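Local coordinates for protein superoxide dismutase (Leishmania major, PDB 4F2N) that catalyses the dismutation of superoxide to molecular oxygen and hydrogen peroxide at a mononuclear iron site, at residues H108-K113 / I187-V192; Q104-S109 / A176-T181. All blocks are in the same frame, centred on the assembly; numbering follows the deposited sequence.

Contact 1. Residues H108-K113 / I187-V192. With FE2 (Fe (II) ion), chain N.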
loop_
_atom_site.group_PDB
_atom_site.type_symbol
_atom_site.label_atom_id
_atom_site.label_comp_id
_atom_site.label_asym_id
_atom_site.label_seq_id
_atom_site.Cartn_x
_atom_site.Cartn_y
_atom_site.Cartn_z
ATOM N N HIS B 108 -13.671 -4.762 -2.345
ATOM C CA HIS B 108 -14.303 -4.282 -1.086
ATOM C C HIS B 108 -15.689 -4.851 -0.901
ATOM O O HIS B 108 -16.058 -5.234 0.215
ATOM C CB HIS B 108 -14.339 -2.739 -0.996
ATOM C CG HIS B 108 -12.980 -2.123 -0.698
ATOM N ND1 HIS B 108 -12.065 -1.860 -1.674
ATOM C CD2 HIS B 108 -12.370 -1.804 0.505
ATOM C CE1 HIS B 108 -10.946 -1.377 -1.128
ATOM N NE2 HIS B 108 -11.109 -1.354 0.214
ATOM N N SER B 109 -16.486 -4.899 -1.970
ATOM C CA SER B 109 -17.837 -5.472 -1.898
ATOM C C SER B 109 -17.807 -6.900 -1.407
ATOM O O SER B 109 -18.633 -7.319 -0.594
ATOM C CB SER B 109 -18.552 -5.368 -3.262
ATOM O OG SER B 109 -18.703 -3.997 -3.593
ATOM N N PHE B 110 -16.837 -7.645 -1.904
ATOM C CA PHE B 110 -16.702 -9.051 -1.557
ATOM C C PHE B 110 -16.292 -9.168 -0.097
ATOM O O PHE B 110 -16.866 -9.964 0.655
ATOM C CB PHE B 110 -15.674 -9.750 -2.481
ATOM C CG PHE B 110 -15.639 -11.238 -2.273
ATOM C CD1 PHE B 110 -16.674 -12.043 -2.756
ATOM C CD2 PHE B 110 -14.589 -11.832 -1.594
ATOM C CE1 PHE B 110 -16.654 -13.425 -2.572
ATOM C CE2 PHE B 110 -14.568 -13.216 -1.393
ATOM C CZ PHE B 110 -15.593 -14.012 -1.879
ATOM N N PHE B 111 -15.330 -8.330 0.311
ATOM C CA PHE B 111 -14.895 -8.230 1.707
ATOM C C PHE B 111 -16.050 -7.994 2.682
ATOM O O PHE B 111 -16.111 -8.668 3.723
ATOM C CB PHE B 111 -13.866 -7.093 1.830
ATOM C CG PHE B 111 -13.100 -7.067 3.117
ATOM C CD1 PHE B 111 -12.552 -8.232 3.673
ATOM C CD2 PHE B 111 -12.868 -5.851 3.756
ATOM C CE1 PHE B 111 -11.814 -8.177 4.857
ATOM C CE2 PHE B 111 -12.111 -5.792 4.946
ATOM C CZ PHE B 111 -11.584 -6.952 5.483
ATOM N N TRP B 112 -16.942 -7.050 2.383
ATOM C CA TRP B 112 -18.072 -6.805 3.295
ATOM C C TRP B 112 -18.969 -8.001 3.436
ATOM O O TRP B 112 -19.488 -8.254 4.523
ATOM C CB TRP B 112 -18.902 -5.594 2.867
ATOM C CG TRP B 112 -18.087 -4.342 2.661
ATOM C CD1 TRP B 112 -18.166 -3.453 1.586
ATOM C CD2 TRP B 112 -17.039 -3.800 3.535
ATOM N NE1 TRP B 112 -17.258 -2.425 1.730
ATOM C CE2 TRP B 112 -16.549 -2.576 2.883
ATOM C CE3 TRP B 112 -16.469 -4.196 4.737
ATOM C CZ2 TRP B 112 -15.544 -1.795 3.439
ATOM C CZ3 TRP B 112 -15.450 -3.405 5.288
ATOM C CH2 TRP B 112 -14.998 -2.228 4.658
ATOM N N LYS B 113 -19.165 -8.741 2.350
ATOM C CA LYS B 113 -19.984 -9.974 2.392
ATOM C C LYS B 113 -19.344 -11.074 3.242
ATOM O O LYS B 113 -20.067 -11.941 3.777
ATOM C CB LYS B 113 -20.241 -10.508 0.975
ATOM C CG LYS B 113 -21.055 -9.583 0.092
ATOM C CD LYS B 113 -22.478 -9.442 0.565
ATOM C CE LYS B 113 -23.365 -10.519 -0.036
ATOM N NZ LYS B 113 -24.760 -10.267 0.435
ATOM N N ILE B 187 -13.653 -17.284 -2.452
ATOM C CA ILE B 187 -14.692 -17.599 -1.480
ATOM C C ILE B 187 -14.507 -16.824 -0.184
ATOM O O ILE B 187 -15.438 -16.733 0.613
ATOM C CB ILE B 187 -14.877 -19.135 -1.227
ATOM C CG1 ILE B 187 -13.718 -19.707 -0.400
ATOM C CG2 ILE B 187 -15.052 -19.888 -2.553
ATOM C CD1 ILE B 187 -13.862 -21.184 -0.048
ATOM N N PHE B 188 -13.312 -16.246 0.011
ATOM C CA PHE B 188 -13.005 -15.420 1.191
ATOM C C PHE B 188 -11.834 -14.494 0.881
ATOM O O PHE B 188 -10.935 -14.865 0.097
ATOM C CB PHE B 188 -12.654 -16.292 2.392
ATOM C CG PHE B 188 -12.295 -15.475 3.619
ATOM C CD1 PHE B 188 -13.261 -14.656 4.216
ATOM C CD2 PHE B 188 -10.986 -15.448 4.117
ATOM C CE1 PHE B 188 -12.951 -13.854 5.308
ATOM C CE2 PHE B 188 -10.672 -14.668 5.238
ATOM C CZ PHE B 188 -11.659 -13.863 5.824
ATOM N N THR B 189 -11.866 -13.284 1.421
ATOM C CA THR B 189 -10.726 -12.358 1.292
ATOM C C THR B 189 -10.461 -11.578 2.572
ATOM O O THR B 189 -11.386 -11.344 3.365
ATOM C CB THR B 189 -10.892 -11.373 0.093
ATOM O OG1 THR B 189 -9.614 -10.808 -0.231
ATOM C CG2 THR B 189 -11.824 -10.206 0.425
ATOM N N ALA B 190 -9.208 -11.161 2.764
ATOM C CA ALA B 190 -8.857 -10.186 3.811
ATOM C C ALA B 190 -8.128 -9.057 3.118
ATOM O O ALA B 190 -7.157 -9.282 2.369
ATOM C CB ALA B 190 -7.958 -10.819 4.869
ATOM N N ASP B 191 -8.612 -7.843 3.327
ATOM C CA ASP B 191 -7.931 -6.643 2.812
ATOM C C ASP B 191 -6.678 -6.415 3.666
ATOM O O ASP B 191 -6.789 -6.337 4.902
ATOM C CB ASP B 191 -8.892 -5.447 2.998
ATOM C CG ASP B 191 -8.426 -4.179 2.309
ATOM O OD1 ASP B 191 -7.328 -4.168 1.697
ATOM O OD2 ASP B 191 -9.198 -3.168 2.342
ATOM N N VAL B 192 -5.497 -6.352 3.049
ATOM C CA VAL B 192 -4.303 -5.989 3.814
ATOM C C VAL B 192 -3.640 -4.707 3.297
ATOM O O VAL B 192 -2.469 -4.434 3.579
ATOM C CB VAL B 192 -3.288 -7.140 3.979
ATOM C CG1 VAL B 192 -3.887 -8.285 4.786
ATOM C CG2 VAL B 192 -2.894 -7.663 2.612
HETATM FE FE FE2 N . -9.566 -1.440 1.564
HETATM O O HOH W 1 -8.127 -1.910 -0.112
#
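H108 and D191 meet through the iron. NE2 of H108 and OD2 of D191 both bind it, D191 OD2 at 1.9 Å from FE. The imidazole and carboxylate planes stand 86° apart. H58, H195 and water 1 complete the five ligands. The second carboxylate oxygen, D191 OD1, accepts a hydrogen bond from W193 N and a weak one from water 1.

The aromatic contacts lie farther along helix 96-113. D191 CB packs over one face of the F111 ring, 4.0 Å from its centroid, as a CH-pi contact. D191 N lies over the same face, near the rim. T189 O meets the ring edge, 3.3 Å from F111 CD1, and has no polar partner. With CG anti to the backbone N (chi1 -173°), the F110 side chain extends to the strand and meets it with its ring edge. There CZ of F110 is 3.5 Å from C of I187, at a classic beta bulge where I187 and F188 both face L159.

T189 CG2 packs against both phenylalanines, while its OG1 bonds to T157 O. The helix of one domain and the strand of the other thus share the metal. With both carboxylate oxygens engaged, the rotation of the D191 ligand is probably well fixed.

Contact 2. Residues Q104-S109 / A176-T181. With FE2 (Fe (II) ion), chain N.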
loop_
_atom_site.group_PDB
_atom_site.type_symbol
_atom_site.label_atom_id
_atom_site.label_comp_id
_atom_site.label_asym_id
_atom_site.label_seq_id
_atom_site.Cartn_x
_atom_site.Cartn_y
_atom_site.Cartn_z
ATOM N N GLN B 104 -10.984 -2.669 -7.226
ATOM C CA GLN B 104 -11.151 -2.268 -5.817
ATOM C C GLN B 104 -12.613 -2.247 -5.375
ATOM O O GLN B 104 -12.931 -2.590 -4.219
ATOM C CB GLN B 104 -10.467 -0.917 -5.511
ATOM C CG GLN B 104 -8.936 -1.020 -5.464
ATOM C CD GLN B 104 -8.434 -1.837 -4.255
ATOM O OE1 GLN B 104 -8.455 -3.080 -4.274
ATOM N NE2 GLN B 104 -7.971 -1.147 -3.218
ATOM N N HIS B 105 -13.519 -1.830 -6.266
ATOM C CA HIS B 105 -14.953 -1.860 -5.938
ATOM C C HIS B 105 -15.399 -3.279 -5.663
ATOM O O HIS B 105 -16.019 -3.571 -4.636
ATOM C CB HIS B 105 -15.812 -1.171 -7.019
ATOM C CG HIS B 105 -17.303 -1.283 -6.794
ATOM N ND1 HIS B 105 -17.871 -1.199 -5.562
ATOM C CD2 HIS B 105 -18.363 -1.446 -7.704
ATOM C CE1 HIS B 105 -19.208 -1.300 -5.674
ATOM N NE2 HIS B 105 -19.513 -1.476 -6.976
ATOM N N PHE B 106 -15.043 -4.175 -6.559
ATOM C CA PHE B 106 -15.376 -5.581 -6.392
ATOM C C PHE B 106 -14.716 -6.125 -5.110
ATOM O O PHE B 106 -15.386 -6.801 -4.300
ATOM C CB PHE B 106 -14.922 -6.402 -7.617
ATOM C CG PHE B 106 -14.991 -7.897 -7.387
ATOM C CD1 PHE B 106 -16.160 -8.598 -7.677
ATOM C CD2 PHE B 106 -13.909 -8.593 -6.842
ATOM C CE1 PHE B 106 -16.257 -9.976 -7.416
ATOM C CE2 PHE B 106 -13.985 -9.963 -6.579
ATOM C CZ PHE B 106 -15.170 -10.659 -6.876
ATOM N N ASN B 107 -13.424 -5.841 -4.925
ATOM C CA ASN B 107 -12.684 -6.441 -3.801
ATOM C C ASN B 107 -13.319 -6.045 -2.484
ATOM O O ASN B 107 -13.506 -6.903 -1.612
ATOM C CB ASN B 107 -11.200 -6.047 -3.800
ATOM C CG ASN B 107 -10.457 -6.599 -4.994
ATOM O OD1 ASN B 107 -10.890 -7.584 -5.628
ATOM N ND2 ASN B 107 -9.333 -5.981 -5.309
ATOM N N HIS B 108 -13.671 -4.762 -2.345
ATOM C CA HIS B 108 -14.303 -4.282 -1.086
ATOM C C HIS B 108 -15.689 -4.851 -0.901
ATOM O O HIS B 108 -16.058 -5.234 0.215
ATOM C CB HIS B 108 -14.339 -2.739 -0.996
ATOM C CG HIS B 108 -12.980 -2.123 -0.698
ATOM N ND1 HIS B 108 -12.065 -1.860 -1.674
ATOM C CD2 HIS B 108 -12.370 -1.804 0.505
ATOM C CE1 HIS B 108 -10.946 -1.377 -1.128
ATOM N NE2 HIS B 108 -11.109 -1.354 0.214
ATOM N N SER B 109 -16.486 -4.899 -1.970
ATOM C CA SER B 109 -17.837 -5.472 -1.898
ATOM C C SER B 109 -17.807 -6.900 -1.407
ATOM O O SER B 109 -18.633 -7.319 -0.594
ATOM C CB SER B 109 -18.552 -5.368 -3.262
ATOM O OG SER B 109 -18.703 -3.997 -3.593
ATOM N N ALA B 176 -4.729 -3.657 -6.499
ATOM C CA ALA B 176 -6.107 -3.986 -6.881
ATOM C C ALA B 176 -6.251 -5.399 -7.437
ATOM O O ALA B 176 -7.336 -5.797 -7.847
ATOM C CB ALA B 176 -6.677 -2.967 -7.877
ATOM N N GLY B 177 -5.159 -6.159 -7.457
ATOM C CA GLY B 177 -5.196 -7.505 -8.023
ATOM C C GLY B 177 -6.261 -8.401 -7.467
ATOM O O GLY B 177 -6.565 -8.380 -6.277
ATOM N N CYS B 178 -6.800 -9.229 -8.348
ATOM C CA CYS B 178 -7.994 -9.989 -8.057
ATOM C C CYS B 178 -7.827 -11.380 -8.715
ATOM O O CYS B 178 -7.556 -11.451 -9.921
ATOM C CB CYS B 178 -9.086 -9.191 -8.761
ATOM S SG CYS B 178 -10.722 -9.777 -8.509
ATOM N N PRO B 179 -7.947 -12.479 -7.948
ATOM C CA PRO B 179 -7.661 -13.810 -8.529
ATOM C C PRO B 179 -8.600 -14.241 -9.663
ATOM O O PRO B 179 -8.317 -15.168 -10.394
ATOM C CB PRO B 179 -7.855 -14.752 -7.350
ATOM C CG PRO B 179 -7.654 -13.877 -6.136
ATOM C CD PRO B 179 -8.322 -12.588 -6.524
ATOM N N LEU B 180 -9.718 -13.562 -9.818
ATOM C CA LEU B 180 -10.625 -13.975 -10.861
ATOM C C LEU B 180 -10.048 -13.630 -12.238
ATOM O O LEU B 180 -10.499 -14.186 -13.226
ATOM C CB LEU B 180 -12.032 -13.405 -10.610
ATOM C CG LEU B 180 -12.119 -11.890 -10.591
ATOM C CD1 LEU B 180 -12.230 -11.465 -12.035
ATOM C CD2 LEU B 180 -13.349 -11.430 -9.817
ATOM N N THR B 181 -9.025 -12.765 -12.306
ATOM C CA THR B 181 -8.372 -12.488 -13.597
ATOM C C THR B 181 -7.547 -13.688 -14.105
ATOM O O THR B 181 -7.219 -13.760 -15.284
ATOM C CB THR B 181 -7.502 -11.201 -13.577
ATOM O OG1 THR B 181 -6.452 -11.335 -12.604
ATOM C CG2 THR B 181 -8.380 -9.977 -13.212
HETATM FE FE FE2 N . -9.566 -1.440 1.564
HETATM O O HOH W 1 -8.127 -1.910 -0.112
#
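N107 and A176 make the hydrogen bond of this contact. ND2 of N107 donates to O of A176 at 3.2 Å, with an N-H...O angle of 149°. The donor lies well above the carbonyl plane of A176, although the acceptor is close to the amide plane of N107. The other end of this amide faces a thiol: OD1 of N107 is 3.6 Å from SG of C178. That sulfur also makes an oblique sulfur-aromatic contact with F106, 4.6 Å from its ring centroid to SG. The F106 and L180 side chains run toward each other. L180 CD2 lies over one face of the ring in a CH-pi contact, 3.5 Å from F106 CZ. Q104 CG rests on the A176 methyl; the bend at chi2 (-68°) then turns the amide so that OE1 comes near A176 CA.

In the iron superoxide dismutase fold, this joins a helix of the alpha-hairpin domain to the loop between strands 168-174 and 185-191 of the C-terminal domain.

The next shell holds the amides by further hydrogen bonds. N107 ND2 also donates to OE1 of Q104, in its carbonyl plane, and W156 NE1 bonds to the same oxygen. Q104 NE2 bonds to Y66 OH and donates to the iron-bound water 1 (NE2 to water O 3.2 Å). Q104 O accepts from H108 N and, at 2.8 Å, from H108 ND1, reached from opposite faces of its plane. The ND1 bond probably helps fix the rotation of the imidazole. Farther out, T173 OG1 bonds to G177 O, and F152 of the second subunit packs on Q104 and A176.

How the contacts relate
Both contacts are built on helix 96-113 and overlap at H108 and S109. Their centres lie about 9 Å apart. Along the chain the helix comes first, then loop 176-181 of contact 2, then strand 185-191 of contact 1. That strand lies at one edge of the three-stranded antiparallel sheet. Contact 1 sits about 2 Å from the chain centre and contact 2 about 7 Å. They touch where T189 CG2 packs near N107 O, at 4.2 Å. H108 is a ligand in both; contact 1 adds D191, and contact 2 adds Q104, which donates to the bound water. Together they link the alpha-hairpin and C-terminal domains around the metal.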